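TENA/THI-4 protein (Shewanella denitrificans OS217, PDB 3DDE) is of unknown function but has a heme oxygenase-like fold and may act as an iron-containing oxidoreductase. Local coordinates at residues T46-Y49 with H50-H54; M17-S20 with I21-S25. All blocks are in the same frame, centred on the assembly; numbering follows the deposited sequence.

Contact 1: residues T46-Y49 with H50-H54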
loop_
_atom_site.group_PDB
_atom_site.type_symbol
_atom_site.label_atom_id
_atom_site.label_comp_id
_atom_site.label_asym_id
_atom_site.label_seq_id
_atom_site.Cartn_x
_atom_site.Cartn_y
_atom_site.Cartn_z
ATOM N N THR A 46 -15.982 -5.616 22.861
ATOM C CA THR A 46 -16.270 -5.460 21.436
ATOM C C THR A 46 -15.243 -4.544 20.788
ATOM O O THR A 46 -14.751 -4.855 19.708
ATOM C CB THR A 46 -17.692 -4.929 21.209
ATOM O OG1 THR A 46 -18.622 -5.866 21.759
ATOM C CG2 THR A 46 -17.987 -4.737 19.737
ATOM N N GLU A 47 -14.903 -3.420 21.430
ATOM C CA GLU A 47 -13.902 -2.513 20.858
ATOM C C GLU A 47 -12.506 -3.121 20.893
ATOM O O GLU A 47 -11.680 -2.865 20.006
ATOM C CB GLU A 47 -13.886 -1.140 21.538
ATOM C CG GLU A 47 -15.184 -0.380 21.380
ATOM C CD GLU A 47 -15.675 -0.392 19.953
ATOM O OE1 GLU A 47 -14.983 0.188 19.088
ATOM O OE2 GLU A 47 -16.751 -0.995 19.703
ATOM N N THR A 48 -12.234 -3.910 21.923
ATOM C CA THR A 48 -10.955 -4.598 22.021
ATOM C C THR A 48 -10.829 -5.557 20.851
ATOM O O THR A 48 -9.764 -5.660 20.238
ATOM C CB THR A 48 -10.807 -5.331 23.355
ATOM O OG1 THR A 48 -10.861 -4.357 24.408
ATOM C CG2 THR A 48 -9.478 -6.071 23.436
ATOM N N TYR A 49 -11.938 -6.225 20.541
ATOM C CA TYR A 49 -12.013 -7.155 19.421
ATOM C C TYR A 49 -11.688 -6.451 18.119
ATOM O O TYR A 49 -10.915 -6.979 17.316
ATOM C CB TYR A 49 -13.401 -7.810 19.332
ATOM C CG TYR A 49 -13.703 -8.360 17.956
ATOM C CD1 TYR A 49 -13.313 -9.646 17.583
ATOM C CD2 TYR A 49 -14.378 -7.578 17.022
ATOM C CE1 TYR A 49 -13.587 -10.124 16.304
ATOM C CE2 TYR A 49 -14.654 -8.039 15.750
ATOM C CZ TYR A 49 -14.258 -9.300 15.391
ATOM O OH TYR A 49 -14.552 -9.711 14.104
ATOM N N HIS A 50 -12.286 -5.268 17.925
ATOM C CA HIS A 50 -12.081 -4.474 16.712
ATOM C C HIS A 50 -10.639 -4.088 16.437
ATOM O O HIS A 50 -10.177 -4.263 15.331
ATOM C CB HIS A 50 -12.958 -3.222 16.709
ATOM C CG HIS A 50 -14.402 -3.509 16.472
ATOM N ND1 HIS A 50 -14.837 -4.291 15.426
ATOM C CD2 HIS A 50 -15.516 -3.068 17.100
ATOM C CE1 HIS A 50 -16.155 -4.338 15.434
ATOM N NE2 HIS A 50 -16.594 -3.614 16.447
ATOM N N TYR A 51 -9.927 -3.548 17.414
ATOM C CA TYR A 51 -8.544 -3.162 17.165
ATOM C C TYR A 51 -7.564 -4.348 17.216
ATOM O O TYR A 51 -6.590 -4.387 16.475
ATOM C CB TYR A 51 -8.116 -2.014 18.075
ATOM C CG TYR A 51 -7.705 -2.338 19.507
ATOM C CD1 TYR A 51 -6.433 -2.838 19.786
ATOM C CD2 TYR A 51 -8.529 -2.018 20.574
ATOM C CE1 TYR A 51 -6.023 -3.090 21.061
ATOM C CE2 TYR A 51 -8.130 -2.258 21.887
ATOM C CZ TYR A 51 -6.869 -2.800 22.126
ATOM O OH TYR A 51 -6.457 -3.068 23.421
ATOM N N THR A 52 -7.842 -5.334 18.065
ATOM C CA THR A 52 -6.977 -6.505 18.193
ATOM C C THR A 52 -6.917 -7.277 16.876
ATOM O O THR A 52 -5.906 -7.882 16.549
ATOM C CB THR A 52 -7.441 -7.410 19.388
ATOM O OG1 THR A 52 -7.192 -6.692 20.598
ATOM C CG2 THR A 52 -6.679 -8.711 19.446
ATOM N N LYS A 53 -8.030 -7.243 16.156
ATOM C CA LYS A 53 -8.220 -7.881 14.858
ATOM C C LYS A 53 -7.165 -7.451 13.821
ATOM O O LYS A 53 -6.838 -8.203 12.891
ATOM C CB LYS A 53 -9.619 -7.451 14.409
ATOM C CG LYS A 53 -10.162 -7.955 13.105
ATOM C CD LYS A 53 -11.676 -7.589 12.975
ATOM C CE LYS A 53 -11.984 -6.070 13.117
ATOM N NZ LYS A 53 -13.482 -5.777 13.229
ATOM N N HIS A 54 -6.619 -6.246 13.999
ATOM C CA HIS A 54 -5.652 -5.688 13.065
ATOM C C HIS A 54 -4.183 -5.753 13.496
ATOM O O HIS A 54 -3.304 -5.417 12.708
ATOM C CB HIS A 54 -6.026 -4.223 12.763
ATOM C CG HIS A 54 -7.329 -4.070 12.042
ATOM N ND1 HIS A 54 -7.452 -4.264 10.681
ATOM C CD2 HIS A 54 -8.569 -3.760 12.491
ATOM C CE1 HIS A 54 -8.708 -4.073 10.322
ATOM N NE2 HIS A 54 -9.408 -3.772 11.401
HETATM O O HOH W 1 -18.299 -1.754 17.871
#
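The imidazole of His50 takes an edge of the Tyr49 phenol over one face in an offset edge-to-face pair, centroids 5.3 Å apart and planes at 63°. Tyr49 CD2 makes the approach, 3.7 Å from His50 ND1; it is put there by CG lying anti to the backbone N of Tyr49 (chi1 159°). One face of the Tyr51 ring takes Thr48 O, 3.8 Å above the ring plane and offset toward the rim. Polar groups meet the rim of the imidazole. Lys53 NZ donates to His50 ND1 over 3.0 Å, almost exactly in the ring plane, and its chain, bent at chi3, runs obliquely past the phenol with CD 3.7 Å from Tyr49 OH. At another edge Glu47 OE2 stands 3.5 Å from His50 CD2, while one water bonded to both Glu47 OE2 and His50 NE2 closes the corner. Apart from the neighbouring Tyr49-His50 pair, these are i to i+3 and i+4 contacts near the end of helix 38-52, one of the helices of the heme oxygenase-like bundle. Hydrogen bonds to residues beyond this helix hold the polar ends: Glu47 OE1 binds Thr114 OG1 and Leu111 N, and His50 NE2 binds Ser108 OG. Thr48 O is gripped twice by Thr52, through N at 2.9 Å and through OG1 at 2.8 Å, the two donors arriving from opposite faces of the carbonyl plane.

Contact 2: residues M17-S20 with I21-S25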
loop_
_atom_site.group_PDB
_atom_site.type_symbol
_atom_site.label_atom_id
_atom_site.label_comp_id
_atom_site.label_asym_id
_atom_site.label_seq_id
_atom_site.Cartn_x
_atom_site.Cartn_y
_atom_site.Cartn_z
HETATM N N MSE A 17 1.543 7.809 32.784
HETATM C CA MSE A 17 0.352 7.820 31.923
HETATM C C MSE A 17 -0.801 6.971 32.458
HETATM O O MSE A 17 -1.948 7.414 32.408
HETATM C CB MSE A 17 0.704 7.383 30.502
HETATM C CG MSE A 17 1.556 8.407 29.788
HETATM SE SE MSE A 17 2.013 7.871 28.025
HETATM C CE MSE A 17 0.297 7.855 27.207
ATOM N N TRP A 18 -0.513 5.760 32.940
ATOM C CA TRP A 18 -1.561 4.905 33.528
ATOM C C TRP A 18 -2.194 5.577 34.749
ATOM O O TRP A 18 -3.416 5.572 34.923
ATOM C CB TRP A 18 -1.029 3.517 33.900
ATOM C CG TRP A 18 -0.944 2.593 32.740
ATOM C CD1 TRP A 18 0.182 2.054 32.192
ATOM C CD2 TRP A 18 -2.044 2.106 31.960
ATOM N NE1 TRP A 18 -0.148 1.251 31.122
ATOM C CE2 TRP A 18 -1.509 1.265 30.961
ATOM C CE3 TRP A 18 -3.432 2.291 32.016
ATOM C CZ2 TRP A 18 -2.315 0.612 30.020
ATOM C CZ3 TRP A 18 -4.233 1.644 31.080
ATOM C CH2 TRP A 18 -3.674 0.812 30.098
ATOM N N ASP A 19 -1.356 6.166 35.587
ATOM C CA ASP A 19 -1.837 6.875 36.760
ATOM C C ASP A 19 -2.924 7.893 36.387
ATOM O O ASP A 19 -3.963 7.996 37.040
ATOM C CB ASP A 19 -0.673 7.594 37.434
ATOM C CG ASP A 19 -1.106 8.394 38.634
ATOM O OD1 ASP A 19 -2.060 7.967 39.322
ATOM O OD2 ASP A 19 -0.485 9.443 38.887
ATOM N N SER A 20 -2.666 8.648 35.335
ATOM C CA SER A 20 -3.602 9.643 34.854
ATOM C C SER A 20 -4.882 9.009 34.304
ATOM O O SER A 20 -5.985 9.441 34.642
ATOM C CB SER A 20 -2.923 10.486 33.775
ATOM O OG SER A 20 -3.862 11.305 33.113
ATOM N N ILE A 21 -4.724 7.989 33.464
ATOM C CA ILE A 21 -5.848 7.275 32.847
ATOM C C ILE A 21 -6.773 6.647 33.892
ATOM O O ILE A 21 -7.999 6.766 33.793
ATOM C CB ILE A 21 -5.332 6.165 31.891
ATOM C CG1 ILE A 21 -4.588 6.775 30.697
ATOM C CG2 ILE A 21 -6.486 5.304 31.362
ATOM C CD1 ILE A 21 -3.813 5.748 29.857
ATOM N N LEU A 22 -6.182 6.005 34.903
ATOM C CA LEU A 22 -6.946 5.329 35.942
ATOM C C LEU A 22 -7.591 6.317 36.921
ATOM O O LEU A 22 -8.668 6.051 37.453
ATOM C CB LEU A 22 -6.067 4.274 36.661
ATOM C CG LEU A 22 -5.456 3.191 35.715
ATOM C CD1 LEU A 22 -4.574 2.177 36.459
ATOM C CD2 LEU A 22 -6.524 2.455 34.901
ATOM N N THR A 23 -6.950 7.466 37.130
ATOM C CA THR A 23 -7.487 8.498 38.015
ATOM C C THR A 23 -8.619 9.289 37.354
ATOM O O THR A 23 -9.503 9.786 38.033
ATOM C CB THR A 23 -6.387 9.531 38.438
ATOM O OG1 THR A 23 -5.341 8.875 39.165
ATOM C CG2 THR A 23 -6.966 10.634 39.316
ATOM N N ASN A 24 -8.589 9.415 36.035
ATOM C CA ASN A 24 -9.565 10.244 35.325
ATOM C C ASN A 24 -10.678 9.535 34.547
ATOM O O ASN A 24 -11.686 10.164 34.238
ATOM C CB ASN A 24 -8.810 11.208 34.398
ATOM C CG ASN A 24 -8.102 12.321 35.175
ATOM O OD1 ASN A 24 -8.703 12.968 36.035
ATOM N ND2 ASN A 24 -6.833 12.557 34.861
ATOM N N SER A 25 -10.520 8.247 34.244
ATOM C CA SER A 25 -11.544 7.511 33.489
ATOM C C SER A 25 -12.781 7.157 34.313
ATOM O O SER A 25 -12.676 6.420 35.298
ATOM C CB SER A 25 -10.967 6.213 32.925
ATOM O OG SER A 25 -11.958 5.506 32.197
#
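Trp18 and Ile21 cross at a slant on the last turns of helix 7-24, the N-terminal helix of the heme oxygenase-like fold. Ile21 CD1 comes in obliquely near the rim of the indole, 4.1 Å from Trp18 CE3. With CG1 anti to its own carbonyl carbon (chi1 -65°), the Ile21 side chain reaches back along the helix over Met17 O toward the indole. Leu22 CD2 approaches the same carbon, 4.2 Å from Trp18 CE3, so two aliphatic tips meet the benzo part of the ring. Leu207 of helix 193-223 touches Trp18, Ile21 and selenomethionine Met17, and Tyr146 stacks on the indole. Cutting Ile21 back to an alanine is likely to cost Trp18 CE3 its CD1 contact, leaving Leu22 alone of the two there, and to open a gap beside Leu207. On the exposed side Asp19 and Thr23 lie alongside each other, pointing the same way, with Asp19 OD1 3.4 Å from Thr23 OG1. Ser25 then leaves the helix and stands as N-cap of the next, its OG making a weak bond to Ile28 N. Thr23 holds Asp19 O with two donors on opposite faces of the carbonyl plane, N at 3.0 Å and OG1 at 2.7 Å.

Overall arrangement
Contact 2 comes first along the chain, at the end of helix 7-24, and contact 1 follows near the end of helix 38-52, with helix 26-32 between them. Their centres lie about 22 Å apart and their nearest atoms about 8 Å apart, so the two do not touch. Contact 1 is buried, about 8 Å from the centre of the chain, and faces helices 88-97, 102-106 and 112-126. Contact 2 lies about 15 Å from that centre, at the surface, and packs its apolar side on helix 193-223. One is thus a buried and the other a surface stretch of the all-helical fold, and their side chains pack on different helices.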